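Local coordinates for protein Dot/Icm T4SS effector (Legionella pneumophila, PDB 6VVE) that is an effector kinase of the Dot/Icm type IV secretion system that binds ADP with manganese and is activated by the host metabolite inositol hexakisphosphate, at residues N6-G11 and Y29-E34; Y85-D90 and Y142-K147; N149-N154 and A196-V201; F165-K170 and S285-L290. All coordinates share one frame; numbering follows the deposited sequence.

In the fold
Interactions 1 and 2 both reach inositol hexakisphosphate, but from different antiparallel sheets, with centres about 19 Å apart. Each is partly buried and sends a basic side chain to a phosphate, R30 and K87 respectively; interaction 2 also touches the adenine of ADP. Segment 149-154 of interaction 3 continues from interaction 2 and leads on to helix 159-174, which interaction 4 uses; interaction 3 is a water-lined surface contact held by one backbone hydrogen bond. Interaction 4, on the other side of the chain's centre from interaction 2, is partly buried apolar packing between that helix and the start of helix 288-299. Interactions 3 and 4 touch where V201 meets F165.

Interaction 1: N6-G11 and Y29-E34; sequences NKIVNG and YRYNNE. With IHP (inositol hexakisphosphate), chain B.
The ring of Y29 lies flat beneath the backbone of V9, whose CA stands 3.8 Å from the ring centroid and almost exactly on its normal, a CH-pi contact. Beside it, V9 CG1 reaches the ring atom Y29 CE2 at 3.8 Å, so one tyrosine face takes up both main chain and side chain. Y31 uses its ring similarly along residues K7 and I8: K7 C lies over the rim of one face, while the side chain of N32 covers the opposite face. I8 fits between the two tyrosines, its CG2 branch 3.9 Å from Y29 CB and its CG1 branch 3.7 Å from Y31 CD2; a branched residue suits two neighbours. With CG anti to the backbone N (chi1 167°), the Y31 ring is brought over K7 and I8. No hydrogen bond joins the segments, but a type I turn from I8 to G11 brings G11 CA to 3.5 Å from R30 O in a CA-H...O contact, a close approach suited to a residue without a side chain. Farther out, I8 also packs on Y36, V38 and Y48 of the sheet. R30 points away from this packing, and its NH1 donates to O36 of inositol hexakisphosphate at 2.9 Å. Apolar contact and tyrosine faces thus hold residues 7-11 against strand 26-30, while the charge of R30 goes to a phosphate and probably helps offset the ligand's negative charge.

Interaction 2: Y85-D90 and Y142-K147; sequences YEKTED and YFYMPK. With IHP (inositol hexakisphosphate), chain B; ADP (adenosine-5'-diphosphate), chain C.
The ring of Y144 has K87 obliquely beside it, K87 CE coming to 3.5 Å from Y144 OH. Y142 CE1 lies over the rim of one face, and a phosphate oxygen of inositol hexakisphosphate, O45, lies in plane at the edge. The Y142 ring in turn receives Y144 CE2 at its own edge. K91 adds a cation-pi contact to Y144, and W52 meets it edge-to-face. Bends at chi2 (60°) and chi4 (77°) curl the lysine chain of K87 toward the ligand, where K87 NZ donates to O31 at 3.0 Å and weakly to O12. The long, flexible chain suits this place: its methylenes cross the tyrosine at a slant, while its ammonium group meets phosphate.

The backbones are joined by K147 N, which donates to D90 O at 2.9 Å, nearly straight (172°) but from well above the carbonyl plane. P146 CA adds a C-H contact to the same oxygen. An ST turn, D90 N to T88 OG1 at 3.3 Å, shapes the chain leading there. The methylenes of K147 cross those of E86, and a water bridges K147 NZ to E89 O; the ammonium also bonds to N149, whereas E86 forms its salt bridge with K74.

Adenine N6 donates to P146 O at 3.1 Å, and I148 N also bonds the nucleotide, as at the hinge of protein kinases; the selenomethionine M145 lies beside the base. Strand 91-96 lies between strands 82-88 and 142-146, and K87 and Y144 face each other across it. After the beta bulge at K87-T88, the turn leading into 91-96 brings D90 against the end of 142-146.

Interaction 3: N149-N154 and A196-V201; sequences NAIPIN and ATEEMV
Two loops meet at the surface, the one that leads from strand 142-146 to helix 159-174 and the turn between strands 194-196 and 201-203. I151 N donates to A196 O at 2.8 Å, nearly along the C=O axis, and A150 CA approaches the same oxygen at 3.4 Å in a C-H contact. Two waters extend this single direct bond. One donates to I151 O and accepts from A196 N, while the other joins N149 O to E198 N, weakly at the latter end.

I151 covers the turn with its longer branch. CG1 stands between the backbone N and the carbonyl carbon (chi1 58°), which carries CD1 to 3.3 Å from T197 O. I151 CG2 comes to 4.0 Å from E198 OE2, the two side chains crossing at about a right angle. A196, small enough for the backbones to come close, points its methyl toward the other loop and meets I153 CG2 at 3.7 Å, although I153 is poorly ordered.

Inside the turn, M200 O accepts from T197 N and T197 OG1, so two donors from one residue close it. K161 of helix 159-174 bonds to T197 O and E198 O and also touches I151, tying the turn to that helix. With N193 and D205 of the ADP pocket before and after it in sequence, the turn is consistent with the beta hairpin between catalytic loop and metal-binding aspartate in protein kinases.

Interaction 4: F165-K170 and S285-L290; sequences FVLALK and SLPKKL
Apolar contact carries most of this interface, with P287 set against two successive residues of helix 159-174. V166 CG1 meets P287 CG at 3.7 Å, the two side chains crossing at about a right angle. L167 slides past the same proline in the opposite direction, with its CD2 methyl 3.8 Å from P287 CB. The CD1 branch packs on K289 CB at 4.0 Å. CD2 also reaches L290 CB. A forked leucine therefore serves three neighbours.

P287 occupies the N-cap position of helix 288-299. Its ring restricts the backbone just before the first turn and gives a compact apolar surface to the facing helix, so the contact joins the start of one helix to the flank of another. Alongside, K288 N is held by E163 of helix 159-174.

The lysines contribute mainly through their methylenes. K170 runs out with CG anti to its N (chi1 -178°) and straight to CE, which lies 3.8 Å from L290 CD2; a final bend at chi4 (-56°) turns the ammonium aside. That group forms a salt bridge with D174 and a cation-pi contact with W232, whose side chain also touches L290. K289 offers CB to L167, then extends away with its charge, as befits an exposed residue at the margin of the packing.

Interaction 1: N6-G11 and Y29-E34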
# COMPACT_ATOMS: atom_id res chain seq x y z
N ASN A 6 0.13 -26.60 -7.76
CA ASN A 6 -0.21 -27.94 -7.31
C ASN A 6 0.77 -28.47 -6.27
O ASN A 6 0.41 -29.35 -5.48
CB ASN A 6 -0.28 -28.88 -8.51
CG ASN A 6 -1.32 -28.45 -9.52
OD1 ASN A 6 -0.99 -27.88 -10.56
ND2 ASN A 6 -2.59 -28.71 -9.22
N LYS A 7 2.00 -27.95 -6.24
CA LYS A 7 2.94 -28.33 -5.21
C LYS A 7 2.72 -27.54 -3.92
O LYS A 7 2.92 -28.07 -2.82
CB LYS A 7 4.37 -28.12 -5.70
CG LYS A 7 4.72 -28.91 -6.95
CD LYS A 7 6.19 -28.72 -7.33
CE LYS A 7 6.59 -29.63 -8.48
NZ LYS A 7 6.45 -31.08 -8.13
N ILE A 8 2.30 -26.28 -4.04
CA ILE A 8 2.07 -25.46 -2.86
C ILE A 8 0.91 -26.00 -2.04
O ILE A 8 0.98 -26.05 -0.81
CB ILE A 8 1.83 -23.99 -3.27
CG1 ILE A 8 3.12 -23.39 -3.85
CG2 ILE A 8 1.31 -23.19 -2.10
CD1 ILE A 8 2.90 -22.09 -4.62
N VAL A 9 -0.18 -26.41 -2.71
CA VAL A 9 -1.33 -26.94 -2.00
C VAL A 9 -1.01 -28.25 -1.30
O VAL A 9 -1.78 -28.70 -0.44
CB VAL A 9 -2.52 -27.12 -2.96
CG1 VAL A 9 -2.98 -25.78 -3.50
CG2 VAL A 9 -2.15 -28.06 -4.09
N ASN A 10 0.10 -28.89 -1.65
CA ASN A 10 0.56 -30.08 -0.94
C ASN A 10 1.41 -29.75 0.28
O ASN A 10 1.83 -30.67 0.99
CB ASN A 10 1.36 -30.98 -1.89
CG ASN A 10 0.47 -31.75 -2.84
OD1 ASN A 10 -0.70 -32.00 -2.55
ND2 ASN A 10 1.03 -32.15 -3.99
N GLY A 11 1.68 -28.47 0.53
CA GLY A 11 2.42 -28.07 1.70
C GLY A 11 1.62 -28.20 2.97
O GLY A 11 0.65 -28.96 3.02
N TYR A 29 -0.80 -21.85 2.93
CA TYR A 29 0.09 -23.01 2.91
C TYR A 29 1.53 -22.57 3.14
O TYR A 29 1.96 -21.54 2.62
CB TYR A 29 0.02 -23.77 1.58
CG TYR A 29 -1.34 -24.32 1.24
CD1 TYR A 29 -1.80 -25.49 1.83
CD2 TYR A 29 -2.16 -23.69 0.31
CE1 TYR A 29 -3.04 -26.02 1.51
CE2 TYR A 29 -3.40 -24.20 -0.02
CZ TYR A 29 -3.84 -25.37 0.58
OH TYR A 29 -5.07 -25.87 0.26
N ARG A 30 2.26 -23.36 3.92
CA ARG A 30 3.71 -23.25 4.03
C ARG A 30 4.34 -24.29 3.12
O ARG A 30 4.12 -25.49 3.30
CB ARG A 30 4.17 -23.43 5.48
CG ARG A 30 5.64 -23.07 5.69
CD ARG A 30 6.09 -23.24 7.15
NE ARG A 30 5.46 -24.39 7.79
CZ ARG A 30 4.65 -24.32 8.85
NH1 ARG A 30 4.37 -23.16 9.42
NH2 ARG A 30 4.13 -25.43 9.34
N TYR A 31 5.11 -23.84 2.14
CA TYR A 31 5.74 -24.72 1.17
C TYR A 31 7.18 -24.28 0.95
O TYR A 31 7.43 -23.18 0.45
CB TYR A 31 4.97 -24.73 -0.16
CG TYR A 31 5.72 -25.38 -1.30
CD1 TYR A 31 5.88 -26.76 -1.36
CD2 TYR A 31 6.26 -24.61 -2.33
CE1 TYR A 31 6.56 -27.36 -2.41
CE2 TYR A 31 6.94 -25.20 -3.38
CZ TYR A 31 7.09 -26.57 -3.41
OH TYR A 31 7.76 -27.16 -4.46
N ASN A 32 8.12 -25.15 1.32
CA ASN A 32 9.55 -24.88 1.16
C ASN A 32 9.92 -23.52 1.74
O ASN A 32 10.42 -22.63 1.05
CB ASN A 32 9.97 -24.99 -0.31
CG ASN A 32 9.99 -26.42 -0.81
OD1 ASN A 32 10.09 -27.36 -0.02
ND2 ASN A 32 9.90 -26.59 -2.13
N ASN A 33 9.67 -23.37 3.04
CA ASN A 33 10.07 -22.19 3.80
C ASN A 33 9.47 -20.91 3.22
O ASN A 33 10.09 -19.85 3.25
CB ASN A 33 11.60 -22.05 3.86
CG ASN A 33 12.26 -23.27 4.48
OD1 ASN A 33 12.18 -23.49 5.69
ND2 ASN A 33 12.92 -24.07 3.65
N GLU A 34 8.26 -21.01 2.68
CA GLU A 34 7.54 -19.86 2.14
C GLU A 34 6.06 -20.03 2.43
O GLU A 34 5.50 -21.10 2.17
CB GLU A 34 7.77 -19.71 0.63
CG GLU A 34 9.23 -19.57 0.21
CD GLU A 34 9.85 -18.28 0.71
OE1 GLU A 34 9.10 -17.39 1.17
OE2 GLU A 34 11.10 -18.16 0.64
C1 IHP B . 7.02 -20.15 12.94
C2 IHP B . 7.23 -21.23 14.01
C3 IHP B . 5.95 -21.48 14.82
C4 IHP B . 4.79 -21.86 13.89
C5 IHP B . 4.52 -20.72 12.90
C6 IHP B . 5.76 -20.37 12.08
O11 IHP B . 8.12 -20.16 12.06
P1 IHP B . 9.19 -18.92 12.13
O21 IHP B . 9.53 -18.48 10.72
O31 IHP B . 8.60 -17.77 12.91
O41 IHP B . 10.46 -19.39 12.83
O12 IHP B . 8.25 -20.78 14.87
P2 IHP B . 9.53 -21.78 15.18
O22 IHP B . 9.47 -22.99 14.28
O32 IHP B . 10.81 -21.03 14.92
O42 IHP B . 9.47 -22.22 16.62
O13 IHP B . 5.62 -20.30 15.48
P3 IHP B . 5.16 -20.32 17.06
O23 IHP B . 5.47 -21.68 17.66
O33 IHP B . 5.93 -19.24 17.80
O43 IHP B . 3.68 -20.04 17.17
O14 IHP B . 3.65 -22.11 14.65
P4 IHP B . 2.83 -23.51 14.34
O24 IHP B . 3.70 -24.70 14.62
O34 IHP B . 2.43 -23.53 12.87
O44 IHP B . 1.59 -23.57 15.21
O15 IHP B . 3.50 -21.11 12.02
P5 IHP B . 2.05 -20.36 12.11
O25 IHP B . 0.96 -21.35 11.75
O35 IHP B . 1.81 -19.84 13.50
O45 IHP B . 2.04 -19.20 11.13
O16 IHP B . 5.51 -19.16 11.38
P6 IHP B . 5.36 -19.21 9.74
O26 IHP B . 6.25 -18.15 9.12
O36 IHP B . 5.76 -20.57 9.22
O46 IHP B . 3.91 -18.93 9.39

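Interaction 2: Y85-D90 and Y142-K147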
# COMPACT_ATOMS: atom_id res chain seq x y z
N TYR A 85 8.24 -6.36 16.35
CA TYR A 85 9.36 -7.19 16.77
C TYR A 85 9.96 -7.90 15.56
O TYR A 85 9.35 -7.99 14.49
CB TYR A 85 8.93 -8.22 17.82
CG TYR A 85 8.30 -7.62 19.06
CD1 TYR A 85 9.08 -7.08 20.07
CD2 TYR A 85 6.92 -7.60 19.21
CE1 TYR A 85 8.50 -6.54 21.21
CE2 TYR A 85 6.33 -7.05 20.33
CZ TYR A 85 7.13 -6.53 21.33
OH TYR A 85 6.55 -5.99 22.46
N GLU A 86 11.17 -8.44 15.76
CA GLU A 86 11.84 -9.25 14.76
C GLU A 86 11.66 -10.72 15.14
O GLU A 86 12.36 -11.23 16.02
CB GLU A 86 13.31 -8.88 14.64
CG GLU A 86 14.07 -9.70 13.60
CD GLU A 86 15.54 -9.36 13.54
OE1 GLU A 86 15.91 -8.23 13.93
OE2 GLU A 86 16.33 -10.22 13.10
N LYS A 87 10.71 -11.39 14.49
CA LYS A 87 10.51 -12.81 14.73
C LYS A 87 11.67 -13.62 14.16
O LYS A 87 12.23 -14.49 14.84
CB LYS A 87 9.18 -13.26 14.12
CG LYS A 87 8.82 -14.72 14.39
CD LYS A 87 8.71 -15.00 15.88
CE LYS A 87 7.94 -16.29 16.14
NZ LYS A 87 8.75 -17.50 15.91
N THR A 88 12.04 -13.35 12.91
CA THR A 88 13.20 -13.95 12.28
C THR A 88 13.90 -12.88 11.46
O THR A 88 13.45 -11.73 11.38
CB THR A 88 12.83 -15.15 11.40
OG1 THR A 88 12.09 -14.70 10.26
CG2 THR A 88 11.99 -16.15 12.18
N GLU A 89 15.02 -13.25 10.82
CA GLU A 89 15.73 -12.29 9.99
C GLU A 89 14.90 -11.85 8.78
O GLU A 89 15.22 -10.83 8.16
CB GLU A 89 17.06 -12.88 9.52
CG GLU A 89 16.94 -13.91 8.40
CD GLU A 89 18.27 -14.57 8.07
OE1 GLU A 89 19.32 -13.89 8.19
OE2 GLU A 89 18.27 -15.76 7.70
N ASP A 90 13.86 -12.60 8.44
CA ASP A 90 13.06 -12.33 7.25
C ASP A 90 11.62 -11.94 7.56
O ASP A 90 10.87 -11.61 6.63
CB ASP A 90 13.04 -13.57 6.33
CG ASP A 90 14.43 -13.96 5.87
OD1 ASP A 90 15.15 -13.09 5.36
OD2 ASP A 90 14.79 -15.15 6.01
N TYR A 142 -1.33 -11.25 16.50
CA TYR A 142 -0.17 -10.51 16.01
C TYR A 142 -0.12 -10.61 14.49
O TYR A 142 -0.70 -11.52 13.90
CB TYR A 142 1.13 -11.04 16.62
CG TYR A 142 1.24 -12.54 16.62
CD1 TYR A 142 1.68 -13.23 15.49
CD2 TYR A 142 0.92 -13.28 17.75
CE1 TYR A 142 1.79 -14.61 15.49
CE2 TYR A 142 1.03 -14.66 17.75
CZ TYR A 142 1.46 -15.32 16.62
OH TYR A 142 1.58 -16.69 16.63
N PHE A 143 0.59 -9.66 13.88
CA PHE A 143 0.60 -9.46 12.44
C PHE A 143 1.97 -9.86 11.90
O PHE A 143 2.96 -9.18 12.17
CB PHE A 143 0.27 -8.01 12.10
CG PHE A 143 0.03 -7.75 10.64
CD1 PHE A 143 -1.18 -8.10 10.05
CD2 PHE A 143 0.99 -7.13 9.86
CE1 PHE A 143 -1.40 -7.86 8.71
CE2 PHE A 143 0.77 -6.89 8.52
CZ PHE A 143 -0.43 -7.25 7.94
N TYR A 144 2.01 -10.96 11.13
CA TYR A 144 3.24 -11.38 10.48
C TYR A 144 3.40 -10.63 9.16
O TYR A 144 2.42 -10.37 8.45
CB TYR A 144 3.24 -12.88 10.20
CG TYR A 144 3.68 -13.77 11.34
CD1 TYR A 144 4.58 -13.33 12.30
CD2 TYR A 144 3.21 -15.07 11.44
CE1 TYR A 144 4.99 -14.15 13.34
CE2 TYR A 144 3.61 -15.91 12.47
CZ TYR A 144 4.50 -15.44 13.41
OH TYR A 144 4.90 -16.27 14.44
N MSE A 145 4.64 -10.30 8.82
CA MSE A 145 4.95 -9.65 7.54
C MSE A 145 6.44 -9.72 7.23
O MSE A 145 7.24 -9.90 8.13
CB MSE A 145 4.50 -8.19 7.56
CG MSE A 145 5.22 -7.35 8.61
SE MSE A 145 4.56 -5.52 8.70
CE MSE A 145 4.80 -5.25 10.63
N PRO A 146 6.80 -9.60 5.96
CA PRO A 146 8.22 -9.59 5.59
C PRO A 146 8.95 -8.47 6.31
O PRO A 146 8.48 -7.33 6.37
CB PRO A 146 8.21 -9.38 4.07
CG PRO A 146 6.83 -9.84 3.62
CD PRO A 146 5.91 -9.52 4.78
N LYS A 147 10.11 -8.80 6.87
CA LYS A 147 10.97 -7.79 7.48
C LYS A 147 11.82 -7.14 6.39
O LYS A 147 12.51 -7.82 5.63
CB LYS A 147 11.87 -8.41 8.55
CG LYS A 147 13.06 -7.54 8.92
CD LYS A 147 13.75 -8.03 10.18
CE LYS A 147 14.95 -7.13 10.54
NZ LYS A 147 16.06 -7.23 9.54
C1 IHP B . 7.02 -20.15 12.94
C2 IHP B . 7.23 -21.23 14.01
C3 IHP B . 5.95 -21.48 14.82
C4 IHP B . 4.79 -21.86 13.89
C5 IHP B . 4.52 -20.72 12.90
C6 IHP B . 5.76 -20.37 12.08
O11 IHP B . 8.12 -20.16 12.06
P1 IHP B . 9.19 -18.92 12.13
O21 IHP B . 9.53 -18.48 10.72
O31 IHP B . 8.60 -17.77 12.91
O41 IHP B . 10.46 -19.39 12.83
O12 IHP B . 8.25 -20.78 14.87
P2 IHP B . 9.53 -21.78 15.18
O22 IHP B . 9.47 -22.99 14.28
O32 IHP B . 10.81 -21.03 14.92
O42 IHP B . 9.47 -22.22 16.62
O13 IHP B . 5.62 -20.30 15.48
P3 IHP B . 5.16 -20.32 17.06
O23 IHP B . 5.47 -21.68 17.66
O33 IHP B . 5.93 -19.24 17.80
O43 IHP B . 3.68 -20.04 17.17
O14 IHP B . 3.65 -22.11 14.65
P4 IHP B . 2.83 -23.51 14.34
O24 IHP B . 3.70 -24.70 14.62
O34 IHP B . 2.43 -23.53 12.87
O44 IHP B . 1.59 -23.57 15.21
O15 IHP B . 3.50 -21.11 12.02
P5 IHP B . 2.05 -20.36 12.11
O25 IHP B . 0.96 -21.35 11.75
O35 IHP B . 1.81 -19.84 13.50
O45 IHP B . 2.04 -19.20 11.13
O16 IHP B . 5.51 -19.16 11.38
P6 IHP B . 5.36 -19.21 9.74
O26 IHP B . 6.25 -18.15 9.12
O36 IHP B . 5.76 -20.57 9.22
O46 IHP B . 3.91 -18.93 9.39
PB ADP C . 3.40 3.56 12.66
O1B ADP C . 3.39 4.63 11.58
O2B ADP C . 4.49 3.74 13.68
O3B ADP C . 2.03 3.26 13.25
PA ADP C . 4.19 0.83 12.58
O1A ADP C . 3.71 -0.26 11.67
O2A ADP C . 3.70 0.87 14.01
O3A ADP C . 3.80 2.21 11.86
O5' ADP C . 5.79 0.77 12.59
C5' ADP C . 6.56 1.40 13.59
C4' ADP C . 8.02 1.19 13.31
O4' ADP C . 8.37 -0.21 13.30
C3' ADP C . 8.47 1.75 11.94
O3' ADP C . 8.87 3.10 11.99
C2' ADP C . 9.63 0.81 11.54
O2' ADP C . 10.86 1.35 11.98
C1' ADP C . 9.32 -0.51 12.27
N9 ADP C . 8.76 -1.45 11.28
C8 ADP C . 7.45 -1.58 10.99
N7 ADP C . 7.26 -2.52 10.02
C5 ADP C . 8.48 -2.99 9.69
C6 ADP C . 8.99 -4.00 8.75
N6 ADP C . 8.14 -4.69 7.96
N1 ADP C . 10.33 -4.20 8.70
C2 ADP C . 11.19 -3.51 9.49
N3 ADP C . 10.78 -2.58 10.37
C4 ADP C . 9.46 -2.29 10.52
O HOH W 1 17.09 -9.04 7.93

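Interaction 3: N149-N154 and A196-V201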
# COMPACT_ATOMS: atom_id res chain seq x y z
N ASN A 149 14.67 -3.86 5.39
CA ASN A 149 15.87 -3.25 5.95
C ASN A 149 16.04 -1.85 5.36
O ASN A 149 16.32 -1.71 4.16
CB ASN A 149 17.11 -4.11 5.67
CG ASN A 149 17.02 -5.47 6.33
OD1 ASN A 149 17.20 -5.60 7.55
ND2 ASN A 149 16.77 -6.50 5.53
N ALA A 150 15.87 -0.83 6.20
CA ALA A 150 15.95 0.54 5.73
C ALA A 150 17.40 0.95 5.48
O ALA A 150 18.32 0.50 6.17
CB ALA A 150 15.32 1.49 6.75
N ILE A 151 17.59 1.81 4.49
CA ILE A 151 18.91 2.36 4.18
C ILE A 151 18.76 3.86 3.97
O ILE A 151 17.63 4.36 3.88
CB ILE A 151 19.54 1.68 2.96
CG1 ILE A 151 18.65 1.83 1.74
CG2 ILE A 151 19.80 0.20 3.26
CD1 ILE A 151 19.42 2.06 0.46
N PRO A 152 19.86 4.61 3.90
CA PRO A 152 19.74 6.07 3.76
C PRO A 152 18.97 6.47 2.52
O PRO A 152 18.87 5.73 1.54
CB PRO A 152 21.20 6.55 3.69
CG PRO A 152 21.98 5.49 4.37
CD PRO A 152 21.26 4.19 4.07
N ILE A 153 18.41 7.67 2.57
CA ILE A 153 17.67 8.26 1.47
C ILE A 153 18.45 9.45 0.94
O ILE A 153 18.89 10.31 1.71
CB ILE A 153 16.26 8.69 1.90
CG1 ILE A 153 16.32 9.69 3.06
CG2 ILE A 153 15.45 7.46 2.33
CD1 ILE A 153 15.42 10.90 2.86
N ASN A 154 18.65 9.49 -0.37
CA ASN A 154 19.14 10.67 -1.07
C ASN A 154 18.08 11.04 -2.10
O ASN A 154 17.73 10.22 -2.96
CB ASN A 154 20.50 10.42 -1.73
CG ASN A 154 21.20 11.71 -2.09
OD1 ASN A 154 21.26 12.09 -3.26
ND2 ASN A 154 21.74 12.40 -1.09
N ALA A 196 13.14 3.05 2.40
CA ALA A 196 14.00 2.85 1.24
C ALA A 196 14.89 1.64 1.47
O ALA A 196 15.58 1.55 2.50
CB ALA A 196 14.86 4.09 0.97
N THR A 197 14.87 0.69 0.53
CA THR A 197 15.75 -0.45 0.53
C THR A 197 16.78 -0.29 -0.59
O THR A 197 16.88 0.77 -1.21
CB THR A 197 14.95 -1.75 0.39
OG1 THR A 197 14.32 -1.78 -0.89
CG2 THR A 197 13.90 -1.84 1.49
N GLU A 198 17.54 -1.35 -0.84
CA GLU A 198 18.58 -1.28 -1.87
C GLU A 198 17.99 -0.93 -3.23
O GLU A 198 18.47 -0.02 -3.91
CB GLU A 198 19.33 -2.62 -1.94
CG GLU A 198 20.04 -3.01 -0.65
CD GLU A 198 21.21 -2.10 -0.33
OE1 GLU A 198 21.57 -1.24 -1.17
OE2 GLU A 198 21.78 -2.24 0.77
N GLU A 199 16.94 -1.64 -3.64
CA GLU A 199 16.42 -1.54 -4.99
C GLU A 199 15.30 -0.52 -5.14
O GLU A 199 15.08 -0.01 -6.24
CB GLU A 199 15.90 -2.91 -5.45
CG GLU A 199 16.91 -4.03 -5.37
CD GLU A 199 17.88 -4.02 -6.53
OE1 GLU A 199 18.15 -5.10 -7.09
OE2 GLU A 199 18.37 -2.93 -6.88
N MSE A 200 14.59 -0.20 -4.06
CA MSE A 200 13.36 0.55 -4.18
C MSE A 200 12.92 1.22 -2.88
O MSE A 200 13.62 1.16 -1.87
CB MSE A 200 12.25 -0.40 -4.64
CG MSE A 200 11.91 -1.47 -3.61
SE MSE A 200 10.69 -2.84 -4.27
CE MSE A 200 11.86 -3.70 -5.55
N VAL A 201 11.76 1.87 -2.93
CA VAL A 201 11.08 2.39 -1.76
C VAL A 201 9.82 1.57 -1.55
O VAL A 201 9.06 1.34 -2.50
CB VAL A 201 10.77 3.88 -1.91
CG1 VAL A 201 9.70 4.31 -0.91
CG2 VAL A 201 12.02 4.70 -1.74
O HOH W 2 17.78 -3.02 2.13
O HOH W 3 14.60 4.74 4.51

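Interaction 4: F165-K170 and S285-L290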
# COMPACT_ATOMS: atom_id res chain seq x y z
N PHE A 165 8.00 4.30 -6.76
CA PHE A 165 7.00 4.03 -5.73
C PHE A 165 5.74 4.85 -5.96
O PHE A 165 4.62 4.33 -5.82
CB PHE A 165 7.56 4.33 -4.34
CG PHE A 165 6.51 4.31 -3.27
CD1 PHE A 165 6.11 3.12 -2.69
CD2 PHE A 165 5.88 5.50 -2.88
CE1 PHE A 165 5.13 3.11 -1.71
CE2 PHE A 165 4.89 5.49 -1.92
CZ PHE A 165 4.52 4.30 -1.32
N VAL A 166 5.90 6.13 -6.30
CA VAL A 166 4.74 7.00 -6.50
C VAL A 166 3.86 6.48 -7.62
O VAL A 166 2.63 6.44 -7.50
CB VAL A 166 5.20 8.45 -6.76
CG1 VAL A 166 4.08 9.26 -7.37
CG2 VAL A 166 5.69 9.08 -5.47
N LEU A 167 4.47 6.09 -8.75
CA LEU A 167 3.69 5.57 -9.87
C LEU A 167 3.01 4.26 -9.48
O LEU A 167 1.89 3.97 -9.92
CB LEU A 167 4.59 5.36 -11.08
CG LEU A 167 5.16 6.64 -11.71
CD1 LEU A 167 6.12 6.30 -12.82
CD2 LEU A 167 4.05 7.55 -12.20
N ALA A 168 3.67 3.44 -8.66
CA ALA A 168 3.01 2.24 -8.16
C ALA A 168 1.83 2.59 -7.26
O ALA A 168 0.76 1.96 -7.33
CB ALA A 168 4.01 1.36 -7.40
N LEU A 169 2.00 3.60 -6.40
CA LEU A 169 0.89 4.02 -5.54
C LEU A 169 -0.24 4.61 -6.37
O LEU A 169 -1.43 4.43 -6.03
CB LEU A 169 1.39 5.03 -4.52
CG LEU A 169 0.35 5.60 -3.55
CD1 LEU A 169 -0.32 4.48 -2.77
CD2 LEU A 169 1.02 6.60 -2.60
N LYS A 170 0.09 5.32 -7.45
CA LYS A 170 -0.94 5.87 -8.33
C LYS A 170 -1.77 4.75 -8.96
O LYS A 170 -3.00 4.86 -9.06
CB LYS A 170 -0.32 6.73 -9.41
CG LYS A 170 -1.33 7.38 -10.35
CD LYS A 170 -0.63 8.15 -11.47
CE LYS A 170 -1.64 8.82 -12.40
NZ LYS A 170 -2.59 7.84 -12.98
N SER A 285 3.95 19.22 -9.50
CA SER A 285 4.98 18.35 -10.07
C SER A 285 4.37 17.01 -10.43
O SER A 285 3.32 16.61 -9.90
CB SER A 285 6.13 18.15 -9.07
OG SER A 285 6.72 19.40 -8.76
N LEU A 286 5.04 16.30 -11.32
CA LEU A 286 4.62 14.97 -11.74
C LEU A 286 5.85 14.10 -11.90
O LEU A 286 6.90 14.59 -12.31
CB LEU A 286 3.84 15.01 -13.07
CG LEU A 286 2.52 15.78 -13.09
CD1 LEU A 286 2.00 15.86 -14.51
CD2 LEU A 286 1.51 15.12 -12.18
N PRO A 287 5.75 12.81 -11.59
CA PRO A 287 6.86 11.89 -11.90
C PRO A 287 7.26 12.03 -13.36
O PRO A 287 6.41 12.25 -14.23
CB PRO A 287 6.28 10.51 -11.59
CG PRO A 287 5.22 10.77 -10.56
CD PRO A 287 4.62 12.11 -10.94
N LYS A 288 8.56 11.91 -13.62
CA LYS A 288 9.07 12.16 -14.96
C LYS A 288 8.34 11.32 -16.01
O LYS A 288 7.99 11.83 -17.08
CB LYS A 288 10.57 11.89 -15.01
CG LYS A 288 11.27 12.50 -16.22
CD LYS A 288 12.75 12.12 -16.26
CE LYS A 288 13.54 13.11 -17.10
NZ LYS A 288 12.99 13.25 -18.48
N LYS A 289 8.10 10.05 -15.71
CA LYS A 289 7.50 9.16 -16.71
C LYS A 289 6.05 9.52 -16.98
O LYS A 289 5.58 9.36 -18.11
CB LYS A 289 7.61 7.70 -16.26
CG LYS A 289 7.14 6.72 -17.32
CD LYS A 289 7.39 5.27 -16.91
CE LYS A 289 7.08 4.32 -18.05
NZ LYS A 289 7.41 2.91 -17.71
N LEU A 290 5.32 9.99 -15.96
CA LEU A 290 3.93 10.37 -16.17
C LEU A 290 3.83 11.62 -17.03
O LEU A 290 3.01 11.69 -17.95
CB LEU A 290 3.22 10.56 -14.83
CG LEU A 290 1.76 11.00 -14.91
CD1 LEU A 290 0.93 10.02 -15.72
CD2 LEU A 290 1.18 11.18 -13.51